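Local coordinates for protein dephospho-CoA kinase (Mycobacterium paratuberculosis, PDB 6N39) that probably phosphorylates the 3'-hydroxyl of dephospho-CoA with ATP in the last step of coenzyme A synthesis, and carries a C-terminal UPF0157 domain involved in its folding, at residues T241-R246 against E287-A292; V269-I274 against N340-V345; Y294-H299 against R328-A333. All blocks are in the same frame, centred on the assembly; numbering follows the deposited sequence.

Interaction 1: residues T241-R246 against E287-A292; sequences TASGHR and EPLLAA
A242 turns its methyl group into the 287-292 segment, where CB lies 3.9 Å from A292 CB and 4.2 Å from L289 CD2. Its carbonyl oxygen takes part as well: A242 O sits 3.5 Å from P288 CB, against the pyrrolidine ring. S243 faces the other way, yet its hydroxyl still grazes the same leucine branch, with OG 4.4 Å from L289 CD2. That hydroxyl is engaged within its own helix, bonded to L239 O. L289 reaches the contact because CG stands anti to the carbonyl carbon (chi1 -71°), which brings CD2 to A242 while CD1 packs on I274 and I343 of the sheet. A292 is placed by a backbone bond from its N to P288 O (3.0 Å). On the partner side, helix 228-243 gives way at G244, whose phi is positive, to a type II' turn from S243 to R246, closed by R246 N to S243 O (3.2 Å). R246 lies with one guanidinium face over H245 CE1, and its NE forms a salt bridge with E284. Apolar side chains thus join the C-terminal turn of helix 228-243 to helix 286-291, a helix-helix contact beside the mixed sheet of the GrpB-like domain.

Interaction 2: residues V269-I274 against N340-V345; sequences VIDIQI and NVHIRV
I270, I272 and I274 exchange five backbone hydrogen bonds with N340, H342 and R344, from N340 N to I270 O (2.8 Å) through R344 N to I274 O (3.0 Å), in a parallel ladder that sets D271 beside N340 and I274 beside I343. CA-H...O contacts fill in between, as from Q273 CA to H342 O. On the face bearing D271 and Q273 the side chains are polar. D271 OD2 accepts two bonds: H342 NE2 arrives at 3.0 Å on its anti lone pair, carboxylate and imidazole lying nearly coplanar, whereas N340 ND2 comes at 3.2 Å from above the carboxylate plane. H342 ND1 is taken by K327. Further along, the extended Q273, its CG anti to the backbone N (chi1 179°), brings OE1 to within 2.9 Å of R344 NH1 at the guanidinium edge, the two planes steeply inclined. R344 NE forms a salt bridge with D303, and Q273 NE2 bonds to Q351 O. The opposite face is apolar, with I274 CD1 3.6 Å from V341 CG1 and helix 228-243 covering I272 and V341. The two faces therefore divide the work: directional bonds fix the rotation of the imidazole and guanidinium on one, while apolar packing dominates the other.

Interaction 3: residues Y294-H299 against R328-A333; sequences YPRLEH and RIHASA. With ACT (acetate ion), chain E.
The H330 imidazole carries R296 CB over one face, 3.7 Å from the ring centroid and 18° off its normal, a CH-pi contact. At its edge, ND1 donates a nearly straight bond (167°) to Y294 O at 3.1 Å, although it reaches that oxygen from above the carbonyl plane. Also in the ring plane, NE2 lies 3.0 Å from a water that accepts a bond from R296 NH1. The Y294 ring, whose OH bonds to R238, has A331 C at its edge, and its CD2 lies 3.6 Å from S332 CA.

Strand 328-331 is an outermost strand of the mixed sheet in the GrpB-like domain, and the 294-299 loop joins it through a single bridge of R296 with H330. Two backbone bonds flank that bridge, A331 N to P295 O and L297 N to I329 O, each 3.0 Å long. Beyond it, L297 CB packs on I329 CG2, and P295 CD meets the A333 methyl group.

R296 starts with CG anti to its N, which carries CB, CG and CD across the imidazole; a bend at chi3 (88°) then turns the guanidinium to E298, met edge-on. There NH2 forms a salt bridge of 2.6 Å to E298 OE2, using the syn lone pair. The R328 chain lies alongside, its guanidinium plane steeply inclined to that of R296. D283 OD1 receives both R296 NH1 and R328 NE, so a shared carboxylate probably offsets the closeness of the two charges. R328 also presents its outer edge to an acetate ion, probably from the crystallisation liquor and bonded to H326 too; NH1 donates to O, and NH2 donates to OXT at 2.7 Å. Beside the bridge, a second water donates to L297 O and accepts from I329 N.

Overall arrangement
All three contacts belong to the GrpB-like domain, in the UPF0157 region and away from the probable ATP site. Interactions 2 and 3 are buried and share one mixed sheet: strands 328-331 and 339-345 are neighbours, probably bonded through V341 N to H330 O and I343 N to R328 O. Interaction 2 supplies the inner parallel pairing, whereas interaction 3 adds a loop to the outer strand 328-331 by one bridge, with waters and arginines beside it. Interaction 1, only partly buried, joins helices by apolar contacts without polar bonds between its segments. L289 links all three, its CD1 also reaching H330 and its O probably accepting from Y294 N.

Interaction 1: residues T241-R246 against E287-A292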
# COMPACT_ATOMS: atom_id res chain seq x y z
N THR A 241 -0.56 -3.00 8.95
CA THR A 241 -1.63 -2.15 9.46
C THR A 241 -2.99 -2.83 9.31
O THR A 241 -3.80 -2.80 10.23
CB THR A 241 -1.63 -0.80 8.73
OG1 THR A 241 -0.42 -0.11 9.08
CG2 THR A 241 -2.83 0.05 9.16
N ALA A 242 -3.23 -3.47 8.16
CA ALA A 242 -4.53 -4.10 7.93
C ALA A 242 -4.74 -5.31 8.84
O ALA A 242 -5.87 -5.61 9.23
CB ALA A 242 -4.67 -4.51 6.46
N SER A 243 -3.67 -6.03 9.18
CA SER A 243 -3.82 -7.26 9.94
C SER A 243 -4.01 -7.00 11.42
O SER A 243 -4.54 -7.88 12.13
CB SER A 243 -2.59 -8.14 9.74
OG SER A 243 -2.49 -8.49 8.38
N GLY A 244 -3.56 -5.85 11.91
CA GLY A 244 -3.88 -5.54 13.30
C GLY A 244 -3.03 -6.34 14.25
O GLY A 244 -1.81 -6.19 14.21
N HIS A 245 -3.63 -7.18 15.11
CA HIS A 245 -2.89 -8.05 16.02
C HIS A 245 -2.58 -9.42 15.42
O HIS A 245 -1.85 -10.20 16.05
CB HIS A 245 -3.69 -8.28 17.31
CG HIS A 245 -4.94 -9.09 17.09
ND1 HIS A 245 -6.03 -8.60 16.41
CD2 HIS A 245 -5.25 -10.36 17.43
CE1 HIS A 245 -6.97 -9.53 16.36
NE2 HIS A 245 -6.52 -10.60 16.98
N ARG A 246 -3.12 -9.73 14.26
CA ARG A 246 -3.09 -11.10 13.75
C ARG A 246 -1.83 -11.44 12.97
O ARG A 246 -1.56 -12.63 12.78
CB ARG A 246 -4.32 -11.35 12.86
CG ARG A 246 -5.66 -11.22 13.62
CD ARG A 246 -6.81 -11.38 12.61
NE ARG A 246 -8.11 -11.01 13.15
CZ ARG A 246 -8.58 -9.77 13.15
NH1 ARG A 246 -7.83 -8.77 12.67
NH2 ARG A 246 -9.78 -9.52 13.65
N GLU A 287 -12.10 -9.63 5.52
CA GLU A 287 -12.61 -8.28 5.32
C GLU A 287 -11.53 -7.21 5.40
O GLU A 287 -11.51 -6.30 4.55
CB GLU A 287 -13.75 -7.99 6.30
CG GLU A 287 -15.04 -8.76 6.01
CD GLU A 287 -15.55 -8.56 4.58
OE1 GLU A 287 -15.47 -9.52 3.78
OE2 GLU A 287 -16.02 -7.44 4.27
N PRO A 288 -10.63 -7.21 6.39
CA PRO A 288 -9.63 -6.13 6.41
C PRO A 288 -8.65 -6.22 5.24
O PRO A 288 -8.21 -5.17 4.75
CB PRO A 288 -8.93 -6.27 7.77
CG PRO A 288 -9.37 -7.56 8.36
CD PRO A 288 -10.61 -8.02 7.63
N LEU A 289 -8.33 -7.41 4.74
CA LEU A 289 -7.46 -7.48 3.57
C LEU A 289 -8.19 -7.00 2.32
O LEU A 289 -7.59 -6.34 1.46
CB LEU A 289 -6.90 -8.89 3.39
CG LEU A 289 -5.85 -9.31 4.44
CD1 LEU A 289 -5.24 -10.66 4.12
CD2 LEU A 289 -4.76 -8.27 4.60
N LEU A 290 -9.48 -7.33 2.19
CA LEU A 290 -10.26 -6.83 1.06
C LEU A 290 -10.33 -5.30 1.09
O LEU A 290 -10.13 -4.64 0.06
CB LEU A 290 -11.67 -7.44 1.08
CG LEU A 290 -12.63 -7.00 -0.03
CD1 LEU A 290 -12.15 -7.43 -1.41
CD2 LEU A 290 -14.07 -7.52 0.23
N ALA A 291 -10.60 -4.71 2.26
CA ALA A 291 -10.60 -3.26 2.37
C ALA A 291 -9.23 -2.68 2.02
O ALA A 291 -9.15 -1.57 1.49
CB ALA A 291 -11.02 -2.80 3.78
N ALA A 292 -8.15 -3.42 2.29
CA ALA A 292 -6.82 -2.92 1.96
C ALA A 292 -6.42 -3.18 0.51
O ALA A 292 -5.31 -2.79 0.12
CB ALA A 292 -5.78 -3.52 2.90

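Interaction 2: residues V269-I274 against N340-V345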
# COMPACT_ATOMS: atom_id res chain seq x y z
N VAL A 269 5.55 -10.18 -10.26
CA VAL A 269 4.53 -10.23 -9.22
C VAL A 269 5.26 -10.32 -7.89
O VAL A 269 6.22 -11.09 -7.74
CB VAL A 269 3.55 -11.41 -9.44
CG1 VAL A 269 4.31 -12.69 -9.70
CG2 VAL A 269 2.60 -11.56 -8.24
N ILE A 270 4.85 -9.51 -6.93
CA ILE A 270 5.51 -9.46 -5.63
C ILE A 270 4.83 -10.45 -4.69
O ILE A 270 3.61 -10.39 -4.50
CB ILE A 270 5.49 -8.03 -5.06
CG1 ILE A 270 6.44 -7.15 -5.89
CG2 ILE A 270 5.89 -8.03 -3.58
CD1 ILE A 270 6.53 -5.71 -5.41
N ASP A 271 5.60 -11.36 -4.09
CA ASP A 271 5.05 -12.29 -3.11
C ASP A 271 5.34 -11.81 -1.70
O ASP A 271 6.49 -11.46 -1.38
CB ASP A 271 5.61 -13.70 -3.29
CG ASP A 271 5.15 -14.33 -4.58
OD1 ASP A 271 5.78 -14.05 -5.62
OD2 ASP A 271 4.17 -15.10 -4.54
N ILE A 272 4.31 -11.85 -0.85
CA ILE A 272 4.38 -11.50 0.56
C ILE A 272 3.83 -12.67 1.37
O ILE A 272 2.84 -13.28 0.98
CB ILE A 272 3.53 -10.25 0.87
CG1 ILE A 272 3.90 -9.08 -0.05
CG2 ILE A 272 3.68 -9.89 2.36
CD1 ILE A 272 5.36 -8.59 0.13
N GLN A 273 4.44 -12.95 2.52
CA GLN A 273 3.85 -13.91 3.45
C GLN A 273 3.46 -13.20 4.74
O GLN A 273 4.29 -12.54 5.36
CB GLN A 273 4.83 -15.06 3.76
CG GLN A 273 4.24 -16.05 4.76
CD GLN A 273 5.14 -17.24 5.01
OE1 GLN A 273 4.93 -18.31 4.44
NE2 GLN A 273 6.16 -17.06 5.87
N ILE A 274 2.20 -13.36 5.14
CA ILE A 274 1.74 -13.02 6.48
C ILE A 274 1.75 -14.30 7.31
O ILE A 274 1.06 -15.28 6.95
CB ILE A 274 0.33 -12.41 6.45
CG1 ILE A 274 0.29 -11.16 5.56
CG2 ILE A 274 -0.13 -12.09 7.87
CD1 ILE A 274 -1.14 -10.61 5.37
N ASN A 340 0.94 -11.32 -4.70
CA ASN A 340 0.38 -12.47 -4.01
C ASN A 340 0.61 -12.33 -2.51
O ASN A 340 1.72 -12.00 -2.09
CB ASN A 340 1.01 -13.79 -4.49
CG ASN A 340 0.72 -14.09 -5.91
OD1 ASN A 340 -0.37 -13.80 -6.41
ND2 ASN A 340 1.69 -14.69 -6.60
N VAL A 341 -0.41 -12.60 -1.71
CA VAL A 341 -0.30 -12.51 -0.26
C VAL A 341 -0.64 -13.87 0.32
O VAL A 341 -1.82 -14.23 0.44
CB VAL A 341 -1.20 -11.41 0.33
CG1 VAL A 341 -1.07 -11.35 1.85
CG2 VAL A 341 -0.83 -10.05 -0.26
N HIS A 342 0.38 -14.65 0.67
CA HIS A 342 0.20 -15.97 1.26
C HIS A 342 0.03 -15.82 2.76
O HIS A 342 0.81 -15.12 3.41
CB HIS A 342 1.41 -16.87 0.96
CG HIS A 342 1.80 -16.90 -0.49
ND1 HIS A 342 1.36 -17.88 -1.36
CD2 HIS A 342 2.62 -16.10 -1.22
CE1 HIS A 342 1.87 -17.66 -2.56
NE2 HIS A 342 2.63 -16.59 -2.50
N ILE A 343 -0.96 -16.50 3.33
CA ILE A 343 -1.20 -16.46 4.77
C ILE A 343 -0.95 -17.87 5.30
O ILE A 343 -1.70 -18.80 4.96
CB ILE A 343 -2.62 -16.00 5.11
CG1 ILE A 343 -2.96 -14.72 4.32
CG2 ILE A 343 -2.77 -15.78 6.62
CD1 ILE A 343 -4.33 -14.18 4.65
N ARG A 344 0.09 -18.01 6.11
CA ARG A 344 0.57 -19.31 6.56
C ARG A 344 0.77 -19.31 8.07
O ARG A 344 1.01 -18.26 8.68
CB ARG A 344 1.89 -19.69 5.84
CG ARG A 344 1.76 -19.79 4.29
CD ARG A 344 2.87 -20.71 3.73
NE ARG A 344 2.79 -20.90 2.28
CZ ARG A 344 3.32 -20.09 1.38
NH1 ARG A 344 3.98 -19.00 1.78
NH2 ARG A 344 3.20 -20.36 0.08
N VAL A 345 0.65 -20.50 8.66
CA VAL A 345 0.64 -20.65 10.11
C VAL A 345 2.07 -20.79 10.63
O VAL A 345 2.85 -21.59 10.12
CB VAL A 345 -0.21 -21.87 10.52
CG1 VAL A 345 -0.14 -22.10 12.05
CG2 VAL A 345 -1.68 -21.69 10.08

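Interaction 3: residues Y294-H299 against R328-A333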
# COMPACT_ATOMS: atom_id res chain seq x y z
N TYR A 294 -7.06 -6.44 -1.40
CA TYR A 294 -6.60 -7.80 -1.70
C TYR A 294 -7.73 -8.81 -1.53
O TYR A 294 -7.94 -9.34 -0.43
CB TYR A 294 -5.43 -8.18 -0.79
CG TYR A 294 -4.26 -7.22 -0.85
CD1 TYR A 294 -4.21 -6.08 -0.02
CD2 TYR A 294 -3.19 -7.45 -1.71
CE1 TYR A 294 -3.15 -5.19 -0.09
CE2 TYR A 294 -2.12 -6.58 -1.77
CZ TYR A 294 -2.10 -5.45 -0.96
OH TYR A 294 -1.03 -4.58 -1.07
N PRO A 295 -8.49 -9.10 -2.59
CA PRO A 295 -9.49 -10.17 -2.51
C PRO A 295 -8.82 -11.52 -2.26
O PRO A 295 -7.67 -11.76 -2.65
CB PRO A 295 -10.18 -10.14 -3.89
CG PRO A 295 -9.96 -8.71 -4.40
CD PRO A 295 -8.58 -8.34 -3.85
N ARG A 296 -9.58 -12.43 -1.66
CA ARG A 296 -9.11 -13.79 -1.44
C ARG A 296 -9.38 -14.68 -2.65
O ARG A 296 -10.40 -14.55 -3.33
CB ARG A 296 -9.79 -14.40 -0.21
CG ARG A 296 -9.30 -15.84 0.09
CD ARG A 296 -9.41 -16.17 1.56
NE ARG A 296 -10.73 -16.72 1.88
CZ ARG A 296 -11.08 -17.14 3.10
NH1 ARG A 296 -10.20 -17.06 4.12
NH2 ARG A 296 -12.31 -17.63 3.29
N LEU A 297 -8.44 -15.59 -2.94
CA LEU A 297 -8.68 -16.67 -3.90
C LEU A 297 -9.33 -17.81 -3.12
O LEU A 297 -8.66 -18.51 -2.35
CB LEU A 297 -7.39 -17.12 -4.58
CG LEU A 297 -6.85 -15.96 -5.44
CD1 LEU A 297 -5.38 -16.09 -5.71
CD2 LEU A 297 -7.64 -15.91 -6.75
N GLU A 298 -10.63 -17.99 -3.32
CA GLU A 298 -11.42 -18.78 -2.38
C GLU A 298 -11.08 -20.27 -2.44
O GLU A 298 -11.16 -20.96 -1.42
CB GLU A 298 -12.91 -18.55 -2.64
CG GLU A 298 -13.79 -18.58 -1.38
CD GLU A 298 -13.35 -17.58 -0.29
OE1 GLU A 298 -13.03 -16.41 -0.60
OE2 GLU A 298 -13.33 -17.99 0.89
N HIS A 299 -10.68 -20.79 -3.61
CA HIS A 299 -10.48 -22.23 -3.77
C HIS A 299 -9.02 -22.65 -3.76
O HIS A 299 -8.69 -23.71 -4.31
CB HIS A 299 -11.15 -22.70 -5.05
CG HIS A 299 -12.59 -22.34 -5.12
ND1 HIS A 299 -13.54 -22.96 -4.34
CD2 HIS A 299 -13.24 -21.39 -5.83
CE1 HIS A 299 -14.72 -22.42 -4.59
NE2 HIS A 299 -14.57 -21.47 -5.50
N ARG A 328 -4.05 -19.83 3.39
CA ARG A 328 -4.93 -19.01 2.56
C ARG A 328 -4.05 -18.17 1.63
O ARG A 328 -2.85 -18.03 1.86
CB ARG A 328 -5.86 -18.09 3.41
CG ARG A 328 -6.70 -18.82 4.48
CD ARG A 328 -7.79 -19.73 3.91
NE ARG A 328 -8.57 -20.41 4.96
CZ ARG A 328 -8.44 -21.70 5.33
NH1 ARG A 328 -7.56 -22.51 4.74
NH2 ARG A 328 -9.22 -22.19 6.28
N ILE A 329 -4.64 -17.63 0.57
CA ILE A 329 -3.90 -16.75 -0.33
C ILE A 329 -4.85 -15.71 -0.90
O ILE A 329 -5.99 -16.02 -1.28
CB ILE A 329 -3.17 -17.54 -1.45
CG1 ILE A 329 -2.41 -16.59 -2.41
CG2 ILE A 329 -4.15 -18.44 -2.21
CD1 ILE A 329 -1.64 -17.37 -3.59
N HIS A 330 -4.41 -14.46 -0.87
CA HIS A 330 -5.10 -13.33 -1.46
C HIS A 330 -4.21 -12.78 -2.57
O HIS A 330 -3.03 -13.14 -2.68
CB HIS A 330 -5.35 -12.22 -0.43
CG HIS A 330 -6.21 -12.62 0.72
ND1 HIS A 330 -7.35 -11.93 1.07
CD2 HIS A 330 -6.09 -13.63 1.63
CE1 HIS A 330 -7.91 -12.50 2.13
NE2 HIS A 330 -7.16 -13.52 2.49
N ALA A 331 -4.76 -11.87 -3.37
CA ALA A 331 -3.89 -11.18 -4.33
C ALA A 331 -4.43 -9.78 -4.55
O ALA A 331 -5.59 -9.49 -4.28
CB ALA A 331 -3.77 -11.93 -5.67
N SER A 332 -3.56 -8.91 -5.07
CA SER A 332 -3.97 -7.52 -5.25
C SER A 332 -4.97 -7.41 -6.39
O SER A 332 -4.86 -8.11 -7.40
CB SER A 332 -2.77 -6.62 -5.54
OG SER A 332 -3.21 -5.30 -5.81
N ALA A 333 -5.96 -6.52 -6.22
CA ALA A 333 -6.87 -6.15 -7.29
C ALA A 333 -6.33 -5.01 -8.15
O ALA A 333 -7.01 -4.60 -9.10
CB ALA A 333 -8.23 -5.74 -6.69
C ACT E . -8.56 -25.56 6.45
O ACT E . -7.89 -25.37 5.39
OXT ACT E . -9.25 -24.73 7.13
CH3 ACT E . -8.54 -27.06 7.01
O HOH W 1 -8.04 -15.55 4.48
O HOH W 2 -7.44 -18.92 0.03